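Local coordinates for DotI (Legionella pneumophila, PDB 3WZ4), which is probably an inner-membrane component of the type IVB secretion system, represented here by its periplasmic domain, at residues W45-F48 / L49-E53. Residues are numbered along the deposited sequence; the frame is centred on the assembly and turned at random.
Sequences WDQF and LGALE
Within helix 42-54, Trp-45 and Leu-49 make an i to i+4 side-chain contact alongside the helix's backbone hydrogen bonds. The Leu-49 methyl CD1 sits over one face of the indole, displaced toward its rim, in a CH-pi contact 3.7 Å from the centroid of the five-membered ring. Its closest ring atom is Trp-45 NE1, 3.3 Å from CD1, while the other methyl, CD2, reaches the six-membered ring at CZ2, 3.9 Å away. Two torsions bring this about: Trp-45 CG lies anti to its own N (chi1 -177°), and Leu-49 CG is anti to its carbonyl carbon (chi1 -76°), which turns the branch back over the preceding turn. In the backbone, Leu-49 N donates to Trp-45 O at 2.9 Å, with an N-H...O angle of 161°; the N atoms of Gly-50, Ala-51 and Leu-52 donate likewise to the O atoms of Asp-46, Gln-47 and Phe-48. Trp-45 and Leu-49 also touch Leu-33 of helix 29-35. Phe-48 stacks with Phe-40, and Gln-47 OE1 is hydrogen-bonded to Phe-134 N, tying the helix to strand 129-138. Such i to i+4 aromatic-aliphatic pairing is characteristic of an alpha-helix, here one packed beside the antiparallel sheet, consistent with an NTF2-like fold.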
ATOM      1  N   TRP A  45      -7.025  -5.428  -5.583  1.00 11.09           N
ATOM      2  CA  TRP A  45      -6.331  -4.901  -6.753  1.00 10.99           C
ATOM      3  C   TRP A  45      -7.239  -3.974  -7.557  1.00 11.45           C
ATOM      4  O   TRP A  45      -6.799  -2.940  -8.055  1.00 11.18           O
ATOM      5  CB  TRP A  45      -5.819  -6.052  -7.624  1.00 10.64           C
ATOM      6  CG  TRP A  45      -5.019  -5.626  -8.824  1.00 13.33           C
ATOM      7  CD1 TRP A  45      -5.297  -5.899 -10.134  1.00 13.37           C
ATOM      8  CD2 TRP A  45      -3.809  -4.858  -8.823  1.00 12.87           C
ATOM      9  NE1 TRP A  45      -4.335  -5.347 -10.946  1.00 13.73           N
ATOM     10  CE2 TRP A  45      -3.412  -4.702 -10.167  1.00 13.53           C
ATOM     11  CE3 TRP A  45      -3.024  -4.284  -7.817  1.00 13.06           C
ATOM     12  CZ2 TRP A  45      -2.264  -3.999 -10.529  1.00 13.12           C
ATOM     13  CZ3 TRP A  45      -1.887  -3.587  -8.180  1.00 14.43           C
ATOM     14  CH2 TRP A  45      -1.518  -3.451  -9.525  1.00 15.25           C
ATOM     15  N   ASP A  46      -8.512  -4.342  -7.671  1.00 10.96           N
ATOM     16  CA  ASP A  46      -9.485  -3.500  -8.361  1.00 12.11           C
ATOM     17  C   ASP A  46      -9.658  -2.158  -7.654  1.00 12.84           C
ATOM     18  O   ASP A  46      -9.677  -1.107  -8.294  1.00 14.43           O
ATOM     19  CB  ASP A  46     -10.835  -4.210  -8.467  1.00 12.83           C
ATOM     20  CG  ASP A  46     -10.809  -5.370  -9.443  1.00 15.76           C
ATOM     21  OD1 ASP A  46      -9.906  -5.407 -10.307  1.00 18.38           O
ATOM     22  OD2 ASP A  46     -11.700  -6.241  -9.357  1.00 15.91           O
ATOM     23  N   GLN A  47      -9.783  -2.202  -6.332  1.00 12.39           N
ATOM     24  CA  GLN A  47      -9.976  -0.995  -5.538  1.00 13.69           C
ATOM     25  C   GLN A  47      -8.727  -0.117  -5.561  1.00 14.81           C
ATOM     26  O   GLN A  47      -8.816   1.107  -5.663  1.00 16.54           O
ATOM     27  CB  GLN A  47     -10.359  -1.359  -4.102  1.00 12.16           C
ATOM     28  CG  GLN A  47     -10.664  -0.170  -3.204  1.00 16.79           C
ATOM     29  CD  GLN A  47      -9.466   0.264  -2.383  1.00 16.99           C
ATOM     30  OE1 GLN A  47      -8.611  -0.550  -2.030  1.00 15.46           O
ATOM     31  NE2 GLN A  47      -9.397   1.553  -2.077  1.00 15.14           N
ATOM     32  N   PHE A  48      -7.562  -0.748  -5.470  1.00 15.05           N
ATOM     33  CA  PHE A  48      -6.301  -0.018  -5.508  1.00 14.25           C
ATOM     34  C   PHE A  48      -6.111   0.667  -6.856  1.00 15.96           C
ATOM     35  O   PHE A  48      -5.692   1.823  -6.918  1.00 16.12           O
ATOM     36  CB  PHE A  48      -5.129  -0.958  -5.215  1.00 13.99           C
ATOM     37  CG  PHE A  48      -3.782  -0.295  -5.281  1.00 13.05           C
ATOM     38  CD1 PHE A  48      -3.351   0.531  -4.258  1.00 15.12           C
ATOM     39  CD2 PHE A  48      -2.942  -0.510  -6.361  1.00 15.75           C
ATOM     40  CE1 PHE A  48      -2.107   1.136  -4.314  1.00 15.31           C
ATOM     41  CE2 PHE A  48      -1.700   0.093  -6.422  1.00 19.34           C
ATOM     42  CZ  PHE A  48      -1.282   0.918  -5.397  1.00 16.56           C
ATOM     43  N   LEU A  49      -6.419  -0.047  -7.936  1.00 14.59           N
ATOM     44  CA  LEU A  49      -6.346   0.536  -9.273  1.00 16.60           C
ATOM     45  C   LEU A  49      -7.330   1.691  -9.429  1.00 15.66           C
ATOM     46  O   LEU A  49      -7.006   2.715 -10.026  1.00 17.45           O
ATOM     47  CB  LEU A  49      -6.608  -0.524 -10.347  1.00 16.92           C
ATOM     48  CG  LEU A  49      -5.458  -1.492 -10.639  1.00 17.11           C
ATOM     49  CD1 LEU A  49      -5.874  -2.524 -11.670  1.00 16.80           C
ATOM     50  CD2 LEU A  49      -4.228  -0.732 -11.107  1.00 18.35           C
ATOM     51  N   GLY A  50      -8.534   1.518  -8.888  1.00 17.80           N
ATOM     52  CA  GLY A  50      -9.552   2.553  -8.936  1.00 19.96           C
ATOM     53  C   GLY A  50      -9.136   3.804  -8.184  1.00 23.03           C
ATOM     54  O   GLY A  50      -9.404   4.927  -8.619  1.00 23.60           O
ATOM     55  N   ALA A  51      -8.480   3.610  -7.046  1.00 18.94           N
ATOM     56  CA  ALA A  51      -7.985   4.728  -6.259  1.00 20.61           C
ATOM     57  C   ALA A  51      -6.895   5.455  -7.034  1.00 22.88           C
ATOM     58  O   ALA A  51      -6.777   6.677  -6.965  1.00 23.62           O
ATOM     59  CB  ALA A  51      -7.457   4.242  -4.921  1.00 21.65           C
ATOM     60  N   LEU A  52      -6.104   4.692  -7.780  1.00 22.25           N
ATOM     61  CA  LEU A  52      -5.002   5.254  -8.550  1.00 21.47           C
ATOM     62  C   LEU A  52      -5.512   6.136  -9.691  1.00 25.35           C
ATOM     63  O   LEU A  52      -4.918   7.167 -10.004  1.00 23.91           O
ATOM     64  CB  LEU A  52      -4.121   4.130  -9.101  1.00 22.72           C
ATOM     65  CG  LEU A  52      -2.658   4.439  -9.432  1.00 31.83           C
ATOM     66  CD1 LEU A  52      -2.339   4.053 -10.874  1.00 34.90           C
ATOM     67  CD2 LEU A  52      -2.315   5.901  -9.163  1.00 28.06           C
ATOM     68  N   GLU A  53      -6.613   5.728 -10.311  1.00 24.51           N
ATOM     69  CA  GLU A  53      -7.168   6.483 -11.427  1.00 27.89           C
ATOM     70  C   GLU A  53      -7.869   7.755 -10.952  1.00 30.44           C
ATOM     71  O   GLU A  53      -7.780   8.799 -11.599  1.00 34.32           O
ATOM     72  CB  GLU A  53      -8.125   5.620 -12.250  1.00 29.22           C
ATOM     73  CG  GLU A  53      -8.682   6.330 -13.473  1.00 42.52           C
ATOM     74  CD  GLU A  53      -7.589   6.907 -14.353  1.00 49.43           C
ATOM     75  OE1 GLU A  53      -6.776   6.120 -14.883  1.00 49.11           O
ATOM     76  OE2 GLU A  53      -7.537   8.148 -14.506  1.00 50.37           O
TER